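Local coordinates for succinyl-CoA:3-ketoacid coenzyme A transferase subunit B (Helicobacter pylori, PDB 3RRL), which catalyses, as one subunit of a CoA-transferase, the transfer of coenzyme A from succinyl-CoA to a 3-oxo acid, giving a 3-oxoacyl-CoA and succinate, at residues B[166-171]-B[185-190]. Numbering follows the deposited sequence.
Sequences QLITDL and ELQEGV
Q187 grips residues 169-171 at two points, once with its backbone and once with the end of its side chain. Its N donates to the carbonyl O of L171 over 2.8 Å, and its NE2 donates to the carbonyl O of T169 over 2.9 Å. The second bond is nearly straight (N-H...O 173°); T169 O lies almost in the plane of the Q187 amide, while NE2 stands tilted 20° from the T169 carbonyl plane. The side chain is folded by a turn about its CB-CG bond (chi2 -90°), which carries the amide back toward T169 while CB and CG lie against the L171 carbonyl, CG 3.3 Å from L171 O. Glutamine suits this place: its methylenes cover backbone and its amide still has an N-H to give, NE2 making a further weak hydrogen bond to A4 O. The methyl CG2 of I168 comes beside NE2, the two side chains crossing at about a right angle.

In the large mixed sheet of this CoA-transferase subunit, strand 172-177 runs between strands 166-168 and 180-186, antiparallel to both. The Q187 N to L171 O bond continues the pairing of 172-177 with 180-186 just past the strand ends, while the Q187 amide reaches on to the chain leaving 166-168. T169 shapes the chain here as an ST turn, its OG1 accepting from L171 N; the hydroxyl also bonds H141 ND1, and D170 OD1 accepts a hydrogen bond from H141 N.

Within 185-190 a type II turn from Q187 to V190, closed by V190 N to Q187 O, has G189 at the positive phi its third position calls for. It brings V190 back beside the L171 carbonyl, where a short, branched apolar side chain covers the bonded oxygen: CG1 packs 3.7 Å from L171 O and meets L171 CD2 at 4.2 Å, a loose apolar touch between crossing side chains.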
ATOM      1  N   GLN B 166      23.900  18.439  -3.581  1.00 27.09           N
ATOM      2  CA  GLN B 166      24.427  19.770  -3.323  1.00 29.32           C
ATOM      3  C   GLN B 166      24.703  19.937  -1.834  1.00 32.86           C
ATOM      4  O   GLN B 166      23.931  19.475  -0.989  1.00 32.92           O
ATOM      5  CB  GLN B 166      23.431  20.817  -3.816  1.00 28.74           C
ATOM      6  CG  GLN B 166      23.757  22.257  -3.436  1.00 33.85           C
ATOM      7  CD  GLN B 166      22.623  23.208  -3.808  1.00 38.52           C
ATOM      8  OE1 GLN B 166      21.448  22.885  -3.637  1.00 41.81           O
ATOM      9  NE2 GLN B 166      22.968  24.368  -4.337  1.00 39.26           N
ATOM     10  N   LEU B 167      25.815  20.583  -1.515  1.00 32.62           N
ATOM     11  CA  LEU B 167      26.196  20.795  -0.126  1.00 34.50           C
ATOM     12  C   LEU B 167      26.407  22.283   0.125  1.00 34.06           C
ATOM     13  O   LEU B 167      27.207  22.935  -0.548  1.00 32.90           O
ATOM     14  CB  LEU B 167      27.464  20.004   0.221  1.00 30.51           C
ATOM     15  CG  LEU B 167      28.213  20.428   1.488  1.00 28.32           C
ATOM     16  CD1 LEU B 167      27.380  20.172   2.737  1.00 28.10           C
ATOM     17  CD2 LEU B 167      29.570  19.723   1.586  1.00 27.63           C
ATOM     18  N   ILE B 168      25.662  22.816   1.084  1.00 28.65           N
ATOM     19  CA  ILE B 168      25.752  24.220   1.439  1.00 25.41           C
ATOM     20  C   ILE B 168      26.286  24.345   2.862  1.00 28.46           C
ATOM     21  O   ILE B 168      25.669  23.846   3.802  1.00 29.67           O
ATOM     22  CB  ILE B 168      24.359  24.876   1.370  1.00 25.60           C
ATOM     23  CG1 ILE B 168      23.753  24.710  -0.030  1.00 25.35           C
ATOM     24  CG2 ILE B 168      24.426  26.338   1.766  1.00 26.46           C
ATOM     25  CD1 ILE B 168      22.356  25.307  -0.166  1.00 28.33           C
ATOM     26  N   THR B 169      27.437  24.992   3.022  1.00 29.52           N
ATOM     27  CA  THR B 169      27.958  25.296   4.354  1.00 32.45           C
ATOM     28  C   THR B 169      28.095  26.813   4.563  1.00 32.84           C
ATOM     29  O   THR B 169      27.752  27.605   3.677  1.00 33.09           O
ATOM     30  CB  THR B 169      29.319  24.601   4.616  1.00 31.42           C
ATOM     31  OG1 THR B 169      30.375  25.320   3.965  1.00 32.48           O
ATOM     32  CG2 THR B 169      29.291  23.169   4.112  1.00 30.34           C
ATOM     33  N   ASP B 170      28.588  27.214   5.730  1.00 31.71           N
ATOM     34  CA  ASP B 170      28.809  28.634   6.025  1.00 36.10           C
ATOM     35  C   ASP B 170      29.962  29.216   5.196  1.00 37.49           C
ATOM     36  O   ASP B 170      30.144  30.436   5.118  1.00 37.77           O
ATOM     37  CB  ASP B 170      29.083  28.834   7.521  1.00 36.48           C
ATOM     38  CG  ASP B 170      30.070  27.819   8.071  1.00 44.18           C
ATOM     39  OD1 ASP B 170      29.831  26.606   7.894  1.00 46.33           O
ATOM     40  OD2 ASP B 170      31.097  28.226   8.660  1.00 46.35           O
ATOM     41  N   LEU B 171      30.736  28.330   4.581  1.00 36.70           N
ATOM     42  CA  LEU B 171      31.878  28.724   3.754  1.00 40.49           C
ATOM     43  C   LEU B 171      31.527  28.714   2.274  1.00 39.60           C
ATOM     44  O   LEU B 171      31.730  29.707   1.574  1.00 37.21           O
ATOM     45  CB  LEU B 171      33.107  27.847   4.014  1.00 38.93           C
ATOM     46  CG  LEU B 171      33.649  27.843   5.442  1.00 40.80           C
ATOM     47  CD1 LEU B 171      34.964  27.071   5.513  1.00 42.87           C
ATOM     48  CD2 LEU B 171      33.829  29.265   5.944  1.00 39.88           C
ATOM     49  N   GLU B 185      30.441  27.828  -5.498  1.00 29.90           N
ATOM     50  CA  GLU B 185      30.145  29.128  -4.903  1.00 33.75           C
ATOM     51  C   GLU B 185      30.902  29.377  -3.594  1.00 36.04           C
ATOM     52  O   GLU B 185      31.047  28.475  -2.767  1.00 38.23           O
ATOM     53  CB  GLU B 185      28.634  29.257  -4.692  1.00 40.16           C
ATOM     54  CG  GLU B 185      28.122  30.668  -4.457  1.00 44.99           C
ATOM     55  CD  GLU B 185      26.606  30.713  -4.242  1.00 48.11           C
ATOM     56  OE1 GLU B 185      25.876  29.927  -4.889  1.00 48.20           O
ATOM     57  OE2 GLU B 185      26.145  31.535  -3.423  1.00 49.26           O
ATOM     58  N   LEU B 186      31.347  30.613  -3.396  1.00 34.64           N
ATOM     59  CA  LEU B 186      31.895  31.046  -2.116  1.00 35.39           C
ATOM     60  C   LEU B 186      30.834  31.879  -1.407  1.00 36.91           C
ATOM     61  O   LEU B 186      30.176  32.709  -2.034  1.00 38.97           O
ATOM     62  CB  LEU B 186      33.154  31.900  -2.318  1.00 33.84           C
ATOM     63  CG  LEU B 186      34.436  31.245  -2.849  1.00 31.95           C
ATOM     64  CD1 LEU B 186      35.492  32.302  -3.191  1.00 31.97           C
ATOM     65  CD2 LEU B 186      34.989  30.224  -1.858  1.00 32.05           C
ATOM     66  N   GLN B 187      30.660  31.655  -0.106  1.00 35.70           N
ATOM     67  CA  GLN B 187      29.746  32.477   0.682  1.00 36.44           C
ATOM     68  C   GLN B 187      30.341  33.870   0.874  1.00 41.65           C
ATOM     69  O   GLN B 187      31.550  34.061   0.727  1.00 38.86           O
ATOM     70  CB  GLN B 187      29.441  31.825   2.034  1.00 36.31           C
ATOM     71  CG  GLN B 187      28.571  30.565   1.955  1.00 34.21           C
ATOM     72  CD  GLN B 187      27.086  30.864   2.037  1.00 38.63           C
ATOM     73  OE1 GLN B 187      26.620  31.888   1.541  1.00 40.86           O
ATOM     74  NE2 GLN B 187      26.332  29.967   2.675  1.00 38.05           N
ATOM     75  N   GLU B 188      29.486  34.840   1.194  1.00 49.06           N
ATOM     76  CA  GLU B 188      29.907  36.234   1.325  1.00 52.96           C
ATOM     77  C   GLU B 188      31.040  36.424   2.330  1.00 50.74           C
ATOM     78  O   GLU B 188      30.941  35.991   3.474  1.00 46.49           O
ATOM     79  CB  GLU B 188      28.717  37.118   1.702  1.00 60.37           C
ATOM     80  CG  GLU B 188      28.118  37.885   0.536  1.00 69.94           C
ATOM     81  CD  GLU B 188      29.035  38.994   0.040  1.00 78.44           C
ATOM     82  OE1 GLU B 188      28.628  39.749  -0.872  1.00 80.77           O
ATOM     83  OE2 GLU B 188      30.164  39.112   0.564  1.00 80.85           O
ATOM     84  N   GLY B 189      32.116  37.080   1.891  1.00 53.03           N
ATOM     85  CA  GLY B 189      33.238  37.382   2.766  1.00 52.44           C
ATOM     86  C   GLY B 189      34.148  36.196   3.034  1.00 52.19           C
ATOM     87  O   GLY B 189      34.949  36.205   3.979  1.00 48.76           O
ATOM     88  N   VAL B 190      34.025  35.170   2.196  1.00 50.01           N
ATOM     89  CA  VAL B 190      34.850  33.975   2.322  1.00 46.36           C
ATOM     90  C   VAL B 190      35.796  33.839   1.127  1.00 44.03           C
ATOM     91  O   VAL B 190      35.430  34.145  -0.011  1.00 41.43           O
ATOM     92  CB  VAL B 190      33.981  32.707   2.484  1.00 43.96           C
ATOM     93  CG1 VAL B 190      34.856  31.463   2.546  1.00 43.58           C
ATOM     94  CG2 VAL B 190      33.120  32.815   3.740  1.00 39.54           C
TER